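Local coordinates for protein 2-pyrone-4,6-dicarboxylic acid hydrolase, putative (Pseudomonas putida, PDB 2FFI) that probably hydrolyses the lactone ring of 2-pyrone-4,6-dicarboxylate, at residues H18-S23 / V58-S63; Y38-G43 / S235-T240; T67-L72 / G85-E90; L104-V109 / Q136-E141. All coordinates share one frame; numbering follows the deposited sequence.

Contact 1: residues H18-S23 / V58-S63; sequences HAHVFS and VLVQPS. With PO4 (phosphate ion), chain C.
H20 and V60 are tied together by the H20 ring and by the backbone beside it. H18-A19-H20 is the HxH signature of the amidohydrolase TIM barrel, following strand 15-16, and it crosses close to the residues that continue strand 56-57. In many relatives such a histidine pair binds a metal; here a phosphate ion, probably from the crystallisation liquor, lies beside it.

Hydrogen bonds come first. V60 N donates to A19 O at 2.6 Å, nearly straight. H20 ND1 donates to V60 O at 2.9 Å, reaching it from well above the carbonyl plane. CG of H20 stands anti to the carbonyl carbon (chi1 -53°), which swings the ring across to V60; the bonds at ND1 and NE2 then restrain its turn.

Apolar contacts flank these bonds. CG2 of V60 lies over one face of the H18 ring, a CH-pi contact 4.2 Å from the centroid, while V60 CG1 touches H20 CE1. V21 and L59 meet at about a right angle, CG1 against CD2 at 3.6 Å, and CB of P62 packs against the rings of H20 and F22.

R110 and H167 also hydrogen-bond the phosphate, which may mark the active-site pocket. At its other nitrogen, H20 NE2 splits two weak hydrogen bonds between PO4 O1 at 2.8 Å and PO4 O4 at 3.0 Å.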
loop_
_atom_site.group_PDB
_atom_site.type_symbol
_atom_site.label_atom_id
_atom_site.label_comp_id
_atom_site.label_asym_id
_atom_site.label_seq_id
_atom_site.Cartn_x
_atom_site.Cartn_y
_atom_site.Cartn_z
ATOM N N HIS A 18 1.776 1.007 -4.089
ATOM C CA HIS A 18 1.415 -0.392 -3.816
ATOM C C HIS A 18 1.483 -1.345 -5.024
ATOM O O HIS A 18 0.659 -1.297 -5.928
ATOM C CB HIS A 18 0.017 -0.471 -3.195
ATOM C CG HIS A 18 -0.150 -1.616 -2.252
ATOM N ND1 HIS A 18 -0.225 -2.925 -2.674
ATOM C CD2 HIS A 18 -0.244 -1.649 -0.903
ATOM C CE1 HIS A 18 -0.361 -3.716 -1.625
ATOM N NE2 HIS A 18 -0.375 -2.967 -0.538
ATOM N N ALA A 19 2.469 -2.229 -5.002
ATOM C CA ALA A 19 2.673 -3.211 -6.060
ATOM C C ALA A 19 3.768 -4.190 -5.602
ATOM O O ALA A 19 4.599 -3.842 -4.767
ATOM C CB ALA A 19 3.084 -2.505 -7.348
ATOM N N HIS A 20 3.778 -5.398 -6.155
ATOM C CA HIS A 20 4.759 -6.404 -5.773
ATOM C C HIS A 20 5.550 -6.946 -6.961
ATOM O O HIS A 20 5.049 -6.967 -8.079
ATOM C CB HIS A 20 4.046 -7.584 -5.094
ATOM C CG HIS A 20 3.159 -7.187 -3.965
ATOM N ND1 HIS A 20 3.650 -6.631 -2.801
ATOM C CD2 HIS A 20 1.811 -7.200 -3.837
ATOM C CE1 HIS A 20 2.642 -6.310 -2.014
ATOM N NE2 HIS A 20 1.515 -6.642 -2.619
ATOM N N VAL A 21 6.784 -7.376 -6.711
ATOM C CA VAL A 21 7.610 -7.985 -7.745
ATOM C C VAL A 21 8.358 -9.140 -7.085
ATOM O O VAL A 21 8.694 -9.071 -5.906
ATOM C CB VAL A 21 8.633 -6.974 -8.417
ATOM C CG1 VAL A 21 7.881 -5.848 -9.095
ATOM C CG2 VAL A 21 9.646 -6.430 -7.395
ATOM N N PHE A 22 8.578 -10.215 -7.837
ATOM C CA PHE A 22 9.295 -11.389 -7.329
ATOM C C PHE A 22 9.528 -12.338 -8.486
ATOM O O PHE A 22 8.676 -12.468 -9.339
ATOM C CB PHE A 22 8.504 -12.063 -6.185
ATOM C CG PHE A 22 7.031 -12.220 -6.461
ATOM C CD1 PHE A 22 6.552 -13.307 -7.183
ATOM C CD2 PHE A 22 6.123 -11.288 -5.972
ATOM C CE1 PHE A 22 5.193 -13.468 -7.410
ATOM C CE2 PHE A 22 4.757 -11.440 -6.196
ATOM C CZ PHE A 22 4.294 -12.538 -6.917
ATOM N N SER A 23 10.692 -12.981 -8.518
ATOM C CA SER A 23 11.036 -13.894 -9.603
ATOM C C SER A 23 10.696 -15.357 -9.316
ATOM O O SER A 23 10.977 -15.869 -8.234
ATOM C CB SER A 23 12.524 -13.769 -9.928
ATOM O OG SER A 23 12.870 -14.572 -11.039
ATOM N N VAL A 58 5.589 2.249 -6.455
ATOM C CA VAL A 58 6.038 1.876 -5.126
ATOM C C VAL A 58 6.027 0.356 -4.965
ATOM O O VAL A 58 4.970 -0.281 -5.019
ATOM C CB VAL A 58 5.117 2.470 -4.069
ATOM C CG1 VAL A 58 5.613 2.098 -2.688
ATOM C CG2 VAL A 58 5.051 3.971 -4.248
ATOM N N LEU A 59 7.200 -0.233 -4.771
ATOM C CA LEU A 59 7.290 -1.680 -4.586
ATOM C C LEU A 59 7.031 -2.007 -3.126
ATOM O O LEU A 59 7.747 -1.570 -2.250
ATOM C CB LEU A 59 8.685 -2.189 -4.968
ATOM C CG LEU A 59 9.169 -1.981 -6.410
ATOM C CD1 LEU A 59 10.563 -2.545 -6.592
ATOM C CD2 LEU A 59 8.180 -2.649 -7.371
ATOM N N VAL A 60 5.990 -2.760 -2.846
ATOM C CA VAL A 60 5.753 -3.115 -1.469
ATOM C C VAL A 60 6.252 -4.536 -1.299
ATOM O O VAL A 60 6.186 -5.351 -2.225
ATOM C CB VAL A 60 4.263 -3.014 -1.104
ATOM C CG1 VAL A 60 4.021 -3.607 0.257
ATOM C CG2 VAL A 60 3.829 -1.548 -1.117
ATOM N N GLN A 61 6.797 -4.821 -0.129
ATOM C CA GLN A 61 7.300 -6.156 0.151
ATOM C C GLN A 61 6.136 -7.155 0.116
ATOM O O GLN A 61 5.101 -6.941 0.756
ATOM C CB GLN A 61 7.981 -6.182 1.529
ATOM C CG GLN A 61 8.361 -7.570 2.013
ATOM C CD GLN A 61 9.460 -8.197 1.188
ATOM O OE1 GLN A 61 9.648 -7.864 0.011
ATOM N NE2 GLN A 61 10.191 -9.128 1.797
ATOM N N PRO A 62 6.280 -8.242 -0.658
ATOM C CA PRO A 62 5.211 -9.242 -0.736
ATOM C C PRO A 62 5.246 -10.121 0.528
ATOM O O PRO A 62 6.313 -10.577 0.936
ATOM C CB PRO A 62 5.548 -10.003 -2.020
ATOM C CG PRO A 62 7.032 -9.910 -2.096
ATOM C CD PRO A 62 7.357 -8.521 -1.628
ATOM N N SER A 63 4.092 -10.358 1.148
ATOM C CA SER A 63 4.030 -11.165 2.373
ATOM C C SER A 63 4.828 -12.461 2.385
ATOM O O SER A 63 5.578 -12.716 3.329
ATOM C CB SER A 63 2.588 -11.513 2.724
ATOM O OG SER A 63 1.839 -10.349 2.998
HETATM P P PO4 C . -1.413 -7.288 -1.001
HETATM O O1 PO4 C . -0.111 -6.895 -0.406
HETATM O O2 PO4 C . -2.081 -8.289 -0.132
HETATM O O3 PO4 C . -2.282 -6.093 -1.121
HETATM O O4 PO4 C . -1.178 -7.878 -2.342
#

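Contact 2: residues Y38-G43 / S235-T240; sequences YDAPLG and SDWPHT
Y38 reaches P238 and T240 with the far end of its ring, at the mouth of the TIM barrel where the loop after strand 231-234 meets the loop leading into helix 42-51. Its CG lies between the backbone N and the carbonyl carbon (chi1 54°), and this turn carries the ring across to the other segment. The ring crosses P238 obliquely and offers its edge: CE1 is 3.6 Å from P238 CG, and CG2 of T240 also lies near the ring plane, against the hydroxyl. The polar end is used by E243, hydrogen-bonded to Y38 OH.

W237 has CG anti to the backbone N (chi1 -176°), which extends its six-membered ring to A40, whose CB is 3.7 Å from CH2. The peptide bond between W237 and P238 is cis, and CB of P238 sits over the centre of the indole face. P238 CG also lies 4.2 Å from A40 CB. No hydrogen bond joins the two segments; the contact is apolar.

With an alanine in place of Y38, P238 CG and T240 CG2 would probably lose the ring edge that packs on them, and E243 its hydroxyl partner.

Beyond the contact, W237 packs against D44, Y45 and Q48 of helix 42-51, L42 leans on helix 70-78, and S235 touches F248 of helix 248-258.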
loop_
_atom_site.group_PDB
_atom_site.type_symbol
_atom_site.label_atom_id
_atom_site.label_comp_id
_atom_site.label_asym_id
_atom_site.label_seq_id
_atom_site.Cartn_x
_atom_site.Cartn_y
_atom_site.Cartn_z
ATOM N N TYR A 38 3.772 -17.992 -10.381
ATOM C CA TYR A 38 4.108 -17.257 -11.587
ATOM C C TYR A 38 5.242 -16.294 -11.267
ATOM O O TYR A 38 5.663 -16.161 -10.113
ATOM C CB TYR A 38 2.896 -16.494 -12.104
ATOM C CG TYR A 38 2.273 -15.613 -11.066
ATOM C CD1 TYR A 38 2.737 -14.318 -10.852
ATOM C CD2 TYR A 38 1.233 -16.085 -10.271
ATOM C CE1 TYR A 38 2.179 -13.510 -9.867
ATOM C CE2 TYR A 38 0.668 -15.292 -9.283
ATOM C CZ TYR A 38 1.145 -14.007 -9.085
ATOM O OH TYR A 38 0.594 -13.229 -8.099
ATOM N N ASP A 39 5.730 -15.619 -12.298
ATOM C CA ASP A 39 6.839 -14.697 -12.144
ATOM C C ASP A 39 6.401 -13.252 -12.335
ATOM O O ASP A 39 5.698 -12.932 -13.294
ATOM C CB ASP A 39 7.935 -15.071 -13.148
ATOM C CG ASP A 39 9.264 -14.426 -12.831
ATOM O OD1 ASP A 39 10.288 -14.825 -13.433
ATOM O OD2 ASP A 39 9.281 -13.511 -11.982
ATOM N N ALA A 40 6.817 -12.383 -11.417
ATOM C CA ALA A 40 6.468 -10.959 -11.472
ATOM C C ALA A 40 7.739 -10.120 -11.495
ATOM O O ALA A 40 7.975 -9.303 -10.608
ATOM C CB ALA A 40 5.606 -10.582 -10.265
ATOM N N PRO A 41 8.574 -10.304 -12.528
ATOM C CA PRO A 41 9.826 -9.548 -12.634
ATOM C C PRO A 41 9.626 -8.033 -12.771
ATOM O O PRO A 41 8.564 -7.562 -13.179
ATOM C CB PRO A 41 10.491 -10.170 -13.858
ATOM C CG PRO A 41 9.332 -10.478 -14.740
ATOM C CD PRO A 41 8.313 -11.060 -13.768
ATOM N N LEU A 42 10.661 -7.278 -12.429
ATOM C CA LEU A 42 10.589 -5.832 -12.499
ATOM C C LEU A 42 10.165 -5.429 -13.916
ATOM O O LEU A 42 9.264 -4.615 -14.104
ATOM C CB LEU A 42 11.953 -5.223 -12.161
ATOM C CG LEU A 42 12.053 -4.047 -11.196
ATOM C CD1 LEU A 42 13.401 -3.410 -11.406
ATOM C CD2 LEU A 42 10.958 -3.030 -11.429
ATOM N N GLY A 43 10.810 -6.021 -14.908
ATOM C CA GLY A 43 10.487 -5.695 -16.283
ATOM C C GLY A 43 9.000 -5.739 -16.593
ATOM O O GLY A 43 8.444 -4.823 -17.216
ATOM N N SER A 235 -2.330 -0.151 -7.794
ATOM C CA SER A 235 -2.768 -1.154 -8.746
ATOM C C SER A 235 -2.850 -2.500 -8.024
ATOM O O SER A 235 -3.720 -3.331 -8.313
ATOM C CB SER A 235 -1.785 -1.253 -9.911
ATOM O OG SER A 235 -0.485 -1.611 -9.466
ATOM N N ASP A 236 -1.931 -2.712 -7.089
ATOM C CA ASP A 236 -1.879 -3.947 -6.317
ATOM C C ASP A 236 -1.389 -5.116 -7.154
ATOM O O ASP A 236 -1.575 -6.277 -6.792
ATOM C CB ASP A 236 -3.250 -4.287 -5.739
ATOM C CG ASP A 236 -3.163 -5.320 -4.653
ATOM O OD1 ASP A 236 -4.175 -5.995 -4.378
ATOM O OD2 ASP A 236 -2.071 -5.442 -4.062
ATOM N N TRP A 237 -0.781 -4.789 -8.287
ATOM C CA TRP A 237 -0.250 -5.775 -9.219
ATOM C C TRP A 237 0.774 -6.631 -8.464
ATOM O O TRP A 237 1.428 -6.146 -7.542
ATOM C CB TRP A 237 0.432 -5.037 -10.375
ATOM C CG TRP A 237 0.946 -5.925 -11.467
ATOM C CD1 TRP A 237 0.249 -6.369 -12.550
ATOM C CD2 TRP A 237 2.263 -6.462 -11.589
ATOM N NE1 TRP A 237 1.043 -7.141 -13.337
ATOM C CE2 TRP A 237 2.288 -7.223 -12.775
ATOM C CE3 TRP A 237 3.422 -6.383 -10.808
ATOM C CZ2 TRP A 237 3.438 -7.900 -13.214
ATOM C CZ3 TRP A 237 4.570 -7.057 -11.240
ATOM C CH2 TRP A 237 4.563 -7.811 -12.435
ATOM N N PRO A 238 0.938 -7.908 -8.847
ATOM C CA PRO A 238 0.246 -8.587 -9.941
ATOM C C PRO A 238 -1.145 -9.086 -9.551
ATOM O O PRO A 238 -1.715 -9.948 -10.222
ATOM C CB PRO A 238 1.196 -9.714 -10.269
ATOM C CG PRO A 238 1.672 -10.108 -8.921
ATOM C CD PRO A 238 1.951 -8.796 -8.244
ATOM N N HIS A 239 -1.686 -8.516 -8.476
ATOM C CA HIS A 239 -3.000 -8.892 -7.968
ATOM C C HIS A 239 -2.947 -10.363 -7.546
ATOM O O HIS A 239 -3.401 -11.237 -8.278
ATOM C CB HIS A 239 -4.071 -8.695 -9.052
ATOM C CG HIS A 239 -3.863 -7.475 -9.893
ATOM N ND1 HIS A 239 -3.114 -7.491 -11.051
ATOM C CD2 HIS A 239 -4.258 -6.190 -9.721
ATOM C CE1 HIS A 239 -3.053 -6.270 -11.551
ATOM N NE2 HIS A 239 -3.738 -5.463 -10.763
ATOM N N THR A 240 -2.387 -10.637 -6.370
ATOM C CA THR A 240 -2.282 -12.017 -5.887
ATOM C C THR A 240 -3.638 -12.570 -5.441
ATOM O O THR A 240 -4.433 -11.855 -4.833
ATOM C CB THR A 240 -1.225 -12.157 -4.730
ATOM O OG1 THR A 240 -1.397 -11.090 -3.800
ATOM C CG2 THR A 240 0.212 -12.129 -5.282
#

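Contact 3: residues T67-L72 / G85-E90; sequences TDNRYL and GVVMLE
N69, at the N-cap position of helix 70-78, spends its side chain not on the helix but on M88 in the extended segment 85-90, which follows that helix in the TIM barrel and bonds through its backbone to Q61, G108 and R110. The amide meets both backbone polar groups of M88, a selenomethionine: M88 N donates to N69 OD1 at 3.2 Å, almost straight (172°), and N69 ND2 donates to M88 O at 3.1 Å. M88 O lies in the plane of the amide, although ND2 stands above the plane of that carbonyl. CG of N69 is anti to the carbonyl carbon (chi1 -54°), which brings the amide up against V87, and V87 CG1 packs on N69 CB at 3.8 Å.

One helical turn on, the side chains of L72 and V87 cross at about a right angle, CD2 3.8 Å from CG1. Near the surface T67 OG1 gives a weak hydrogen bond to E90 OE1 at 3.0 Å, the bent glutamate chain reaching back to it, while T67 CG2 lies against M88 O. Behind N69, R70 grips D68 side-on, NE to OD1 and NH2 to OD2, each at 2.7 Å.

The N69 amide satisfies both the N-H and the C=O of M88 and is probably held from flipping, since exchanging its O and N would set like against like.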
loop_
_atom_site.group_PDB
_atom_site.type_symbol
_atom_site.label_atom_id
_atom_site.label_comp_id
_atom_site.label_asym_id
_atom_site.label_seq_id
_atom_site.Cartn_x
_atom_site.Cartn_y
_atom_site.Cartn_z
ATOM N N THR A 67 10.755 -10.919 5.942
ATOM C CA THR A 67 11.759 -9.874 6.110
ATOM C C THR A 67 12.834 -9.812 5.030
ATOM O O THR A 67 13.603 -8.855 4.975
ATOM C CB THR A 67 12.430 -9.992 7.468
ATOM O OG1 THR A 67 11.420 -9.956 8.478
ATOM C CG2 THR A 67 13.359 -8.825 7.697
ATOM N N ASP A 68 12.898 -10.819 4.166
ATOM C CA ASP A 68 13.891 -10.799 3.103
ATOM C C ASP A 68 13.463 -9.775 2.050
ATOM O O ASP A 68 12.615 -10.063 1.201
ATOM C CB ASP A 68 14.019 -12.184 2.469
ATOM C CG ASP A 68 15.190 -12.271 1.510
ATOM O OD1 ASP A 68 16.047 -11.358 1.567
ATOM O OD2 ASP A 68 15.264 -13.243 0.722
ATOM N N ASN A 69 14.039 -8.579 2.118
ATOM C CA ASN A 69 13.719 -7.514 1.171
ATOM C C ASN A 69 14.784 -7.377 0.083
ATOM O O ASN A 69 14.922 -6.314 -0.514
ATOM C CB ASN A 69 13.617 -6.170 1.888
ATOM C CG ASN A 69 12.653 -6.186 3.055
ATOM O OD1 ASN A 69 11.435 -6.278 2.881
ATOM N ND2 ASN A 69 13.199 -6.074 4.263
ATOM N N ARG A 70 15.540 -8.444 -0.160
ATOM C CA ARG A 70 16.610 -8.434 -1.160
ATOM C C ARG A 70 16.161 -8.165 -2.606
ATOM O O ARG A 70 16.832 -7.424 -3.340
ATOM C CB ARG A 70 17.379 -9.760 -1.132
ATOM C CG ARG A 70 18.269 -9.982 0.082
ATOM C CD ARG A 70 18.975 -11.347 -0.004
ATOM N NE ARG A 70 18.010 -12.447 0.023
ATOM C CZ ARG A 70 18.309 -13.719 -0.231
ATOM N NH1 ARG A 70 19.556 -14.062 -0.536
ATOM N NH2 ARG A 70 17.358 -14.651 -0.184
ATOM N N TYR A 71 15.049 -8.767 -3.029
ATOM C CA TYR A 71 14.586 -8.559 -4.386
ATOM C C TYR A 71 14.077 -7.131 -4.534
ATOM O O TYR A 71 14.402 -6.443 -5.499
ATOM C CB TYR A 71 13.486 -9.563 -4.740
ATOM C CG TYR A 71 13.256 -9.696 -6.230
ATOM C CD1 TYR A 71 14.184 -10.339 -7.044
ATOM C CD2 TYR A 71 12.130 -9.147 -6.829
ATOM C CE1 TYR A 71 13.993 -10.423 -8.415
ATOM C CE2 TYR A 71 11.928 -9.221 -8.203
ATOM C CZ TYR A 71 12.855 -9.857 -8.987
ATOM O OH TYR A 71 12.663 -9.917 -10.346
ATOM N N LEU A 72 13.282 -6.678 -3.573
ATOM C CA LEU A 72 12.757 -5.323 -3.616
ATOM C C LEU A 72 13.930 -4.338 -3.655
ATOM O O LEU A 72 13.970 -3.437 -4.506
ATOM C CB LEU A 72 11.887 -5.066 -2.394
ATOM C CG LEU A 72 11.284 -3.671 -2.206
ATOM C CD1 LEU A 72 10.089 -3.737 -1.264
ATOM C CD2 LEU A 72 12.349 -2.740 -1.643
ATOM N N GLY A 85 8.955 1.981 -3.040
ATOM C CA GLY A 85 8.755 0.754 -2.291
ATOM C C GLY A 85 8.921 0.765 -0.773
ATOM O O GLY A 85 9.753 1.488 -0.217
ATOM N N VAL A 86 8.112 -0.072 -0.116
ATOM C CA VAL A 86 8.094 -0.233 1.332
ATOM C C VAL A 86 8.538 -1.655 1.672
ATOM O O VAL A 86 8.340 -2.573 0.873
ATOM C CB VAL A 86 6.677 0.004 1.894
ATOM C CG1 VAL A 86 6.025 1.183 1.191
ATOM C CG2 VAL A 86 5.840 -1.229 1.752
ATOM N N VAL A 87 9.148 -1.835 2.842
ATOM C CA VAL A 87 9.624 -3.156 3.253
ATOM C C VAL A 87 8.979 -3.698 4.542
ATOM O O VAL A 87 8.096 -3.064 5.133
ATOM C CB VAL A 87 11.172 -3.152 3.452
ATOM C CG1 VAL A 87 11.874 -2.800 2.154
ATOM C CG2 VAL A 87 11.565 -2.172 4.547
HETATM N N MSE A 88 9.406 -4.895 4.940
HETATM C CA MSE A 88 8.939 -5.521 6.173
HETATM C C MSE A 88 10.188 -5.798 7.007
HETATM O O MSE A 88 11.122 -6.454 6.556
HETATM C CB MSE A 88 8.152 -6.807 5.887
HETATM C CG MSE A 88 6.729 -6.541 5.378
HETATM SE SE MSE A 88 5.566 -8.117 5.209
HETATM C CE MSE A 88 5.083 -8.307 7.106
ATOM N N LEU A 89 10.213 -5.268 8.221
ATOM C CA LEU A 89 11.373 -5.418 9.088
ATOM C C LEU A 89 11.162 -6.357 10.265
ATOM O O LEU A 89 10.058 -6.479 10.798
ATOM C CB LEU A 89 11.786 -4.050 9.612
ATOM C CG LEU A 89 12.056 -2.998 8.541
ATOM C CD1 LEU A 89 12.153 -1.633 9.210
ATOM C CD2 LEU A 89 13.327 -3.332 7.786
ATOM N N GLU A 90 12.241 -7.007 10.682
ATOM C CA GLU A 90 12.173 -7.928 11.806
ATOM C C GLU A 90 11.946 -7.101 13.073
ATOM O O GLU A 90 12.193 -5.898 13.087
ATOM C CB GLU A 90 13.474 -8.731 11.910
ATOM C CG GLU A 90 13.313 -10.175 12.413
ATOM C CD GLU A 90 13.161 -11.185 11.286
ATOM O OE1 GLU A 90 12.016 -11.584 10.960
ATOM O OE2 GLU A 90 14.199 -11.580 10.713
#

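Contact 4: residues L104-V109 / Q136-E141; sequences LGVRGV and QGWHVE
W138 lays one face of its indole over V106, R107 and G108. CG2 of V106 sits above the six-membered ring, a CH-pi contact 3.8 Å from the centroid, and CA of R107 stands over the five-membered ring at 4.0 Å. The side chains of V109 and W138 cross at about a right angle, CG1 touching CE3 at 3.5 Å. With CG anti to the carbonyl carbon (chi1 -76°), the indole folds back along segment 104-109.

The neighbouring imidazole covers glycine: G108 CA lies over the H139 ring, 3.9 Å from its centroid. A beta carbon on G108 would run into H139 CE1, so this close cover depends on the missing side chain.

Between the two rings, which lie on different sides of the sheet, the backbones pair in parallel. V109 N donates to H139 O at 2.9 Å, E141 N to V109 O at 2.7 Å, and H139 N makes a weak bond to R107 O. This is the beta-alpha-beta crossover of strand 108-110, helix 127-136 and strand 139-142, one step round the TIM barrel.

Replacing W138 by an alanine would probably leave V106 CG2 and V109 CG1 without the indole they pack on and open a gap toward M101 and I133.

Further out, Q136 CG covers the opposite indole face, and M101, A102 and I133 pack around W138. Schellman motifs end the helices before both strands, at G105 and G137, both with positive phi. H139 meets F277 with ring planes about perpendicular, and E141 OE2 forms a salt bridge with K197.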
loop_
_atom_site.group_PDB
_atom_site.type_symbol
_atom_site.label_atom_id
_atom_site.label_comp_id
_atom_site.label_asym_id
_atom_site.label_seq_id
_atom_site.Cartn_x
_atom_site.Cartn_y
_atom_site.Cartn_z
ATOM N N LEU A 104 18.258 3.782 -0.314
ATOM C CA LEU A 104 17.961 2.986 -1.505
ATOM C C LEU A 104 16.626 3.354 -2.108
ATOM O O LEU A 104 16.368 3.062 -3.273
ATOM C CB LEU A 104 17.946 1.492 -1.182
ATOM C CG LEU A 104 19.267 0.827 -0.821
ATOM C CD1 LEU A 104 19.029 -0.636 -0.431
ATOM C CD2 LEU A 104 20.224 0.924 -2.014
ATOM N N GLY A 105 15.776 3.985 -1.311
ATOM C CA GLY A 105 14.481 4.371 -1.818
ATOM C C GLY A 105 13.273 3.897 -1.032
ATOM O O GLY A 105 12.140 4.241 -1.394
ATOM N N VAL A 106 13.470 3.122 0.035
ATOM C CA VAL A 106 12.306 2.688 0.806
ATOM C C VAL A 106 11.883 3.780 1.779
ATOM O O VAL A 106 12.712 4.352 2.507
ATOM C CB VAL A 106 12.549 1.337 1.519
ATOM C CG1 VAL A 106 13.998 1.100 1.664
ATOM C CG2 VAL A 106 11.832 1.308 2.867
ATOM N N ARG A 107 10.591 4.086 1.753
ATOM C CA ARG A 107 10.052 5.148 2.582
ATOM C C ARG A 107 9.005 4.740 3.625
ATOM O O ARG A 107 8.321 5.590 4.203
ATOM C CB ARG A 107 9.460 6.231 1.683
ATOM C CG ARG A 107 10.246 7.534 1.631
ATOM C CD ARG A 107 11.631 7.352 1.061
ATOM N NE ARG A 107 11.978 8.501 0.249
ATOM C CZ ARG A 107 13.098 8.596 -0.450
ATOM N NH1 ARG A 107 13.327 9.681 -1.184
ATOM N NH2 ARG A 107 13.986 7.609 -0.408
ATOM N N GLY A 108 8.867 3.443 3.867
ATOM C CA GLY A 108 7.883 3.005 4.838
ATOM C C GLY A 108 8.074 1.562 5.218
ATOM O O GLY A 108 8.920 0.881 4.637
ATOM N N VAL A 109 7.320 1.112 6.218
ATOM C CA VAL A 109 7.376 -0.279 6.664
ATOM C C VAL A 109 5.948 -0.769 6.721
ATOM O O VAL A 109 5.045 -0.022 7.109
ATOM C CB VAL A 109 7.994 -0.461 8.089
ATOM C CG1 VAL A 109 9.463 -0.044 8.102
ATOM C CG2 VAL A 109 7.221 0.348 9.102
ATOM N N GLN A 136 13.398 7.812 11.383
ATOM C CA GLN A 136 13.744 7.822 9.958
ATOM C C GLN A 136 12.671 8.563 9.167
ATOM O O GLN A 136 12.880 8.921 8.013
ATOM C CB GLN A 136 13.881 6.398 9.410
ATOM C CG GLN A 136 14.816 6.305 8.211
ATOM C CD GLN A 136 16.247 6.634 8.583
ATOM O OE1 GLN A 136 17.070 6.911 7.718
ATOM N NE2 GLN A 136 16.552 6.596 9.881
ATOM N N GLY A 137 11.524 8.785 9.795
ATOM C CA GLY A 137 10.453 9.502 9.131
ATOM C C GLY A 137 9.562 8.611 8.302
ATOM O O GLY A 137 8.610 9.088 7.703
ATOM N N TRP A 138 9.880 7.318 8.274
ATOM C CA TRP A 138 9.125 6.314 7.522
ATOM C C TRP A 138 7.697 6.158 8.017
ATOM O O TRP A 138 7.425 6.296 9.203
ATOM C CB TRP A 138 9.823 4.947 7.609
ATOM C CG TRP A 138 11.024 4.821 6.752
ATOM C CD1 TRP A 138 11.540 5.772 5.926
ATOM C CD2 TRP A 138 11.845 3.655 6.586
ATOM N NE1 TRP A 138 12.639 5.270 5.242
ATOM C CE2 TRP A 138 12.843 3.975 5.630
ATOM C CE3 TRP A 138 11.837 2.376 7.154
ATOM C CZ2 TRP A 138 13.815 3.065 5.227
ATOM C CZ3 TRP A 138 12.813 1.466 6.753
ATOM C CH2 TRP A 138 13.789 1.818 5.796
ATOM N N HIS A 139 6.778 5.862 7.111
ATOM C CA HIS A 139 5.400 5.676 7.530
ATOM C C HIS A 139 5.157 4.198 7.779
ATOM O O HIS A 139 5.990 3.359 7.421
ATOM C CB HIS A 139 4.425 6.197 6.473
ATOM C CG HIS A 139 4.564 5.543 5.133
ATOM N ND1 HIS A 139 5.576 5.851 4.251
ATOM C CD2 HIS A 139 3.806 4.605 4.520
ATOM C CE1 HIS A 139 5.432 5.133 3.149
ATOM N NE2 HIS A 139 4.365 4.369 3.288
ATOM N N VAL A 140 4.027 3.886 8.407
ATOM C CA VAL A 140 3.663 2.504 8.710
ATOM C C VAL A 140 2.404 2.109 7.950
ATOM O O VAL A 140 1.344 2.726 8.108
ATOM C CB VAL A 140 3.431 2.294 10.231
ATOM C CG1 VAL A 140 2.630 3.441 10.803
ATOM C CG2 VAL A 140 2.692 0.972 10.474
ATOM N N GLU A 141 2.537 1.075 7.118
ATOM C CA GLU A 141 1.424 0.581 6.307
ATOM C C GLU A 141 0.630 -0.502 7.011
ATOM O O GLU A 141 1.196 -1.458 7.534
ATOM C CB GLU A 141 1.937 0.030 4.981
ATOM C CG GLU A 141 1.065 0.384 3.800
ATOM C CD GLU A 141 1.435 -0.405 2.569
ATOM O OE1 GLU A 141 2.639 -0.683 2.387
ATOM O OE2 GLU A 141 0.535 -0.739 1.771
#

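Overall arrangement
The contacts run in the order 2, 1, 3, 4, and contact 1 holds the phosphate. Contact 2 adjoins it, centres 7 Å apart, with H20 N and W237 O 2.8 Å apart and F22 O and A40 N likewise; the T240 side chain is about 4 Å from the phosphate. On the other flank contact 3 is 9 Å away between centres, joined by L59 O and V86 N at 2.6 Å, and contact 4 lies 11 Å from contact 3 between centres, meeting it through V87 N and G108 O. E141 of contact 4 turns back to the H18 ring of contact 1. Contacts 2 and 4 do not touch, their centres lying 21 Å apart with contacts 1 and 3 between them.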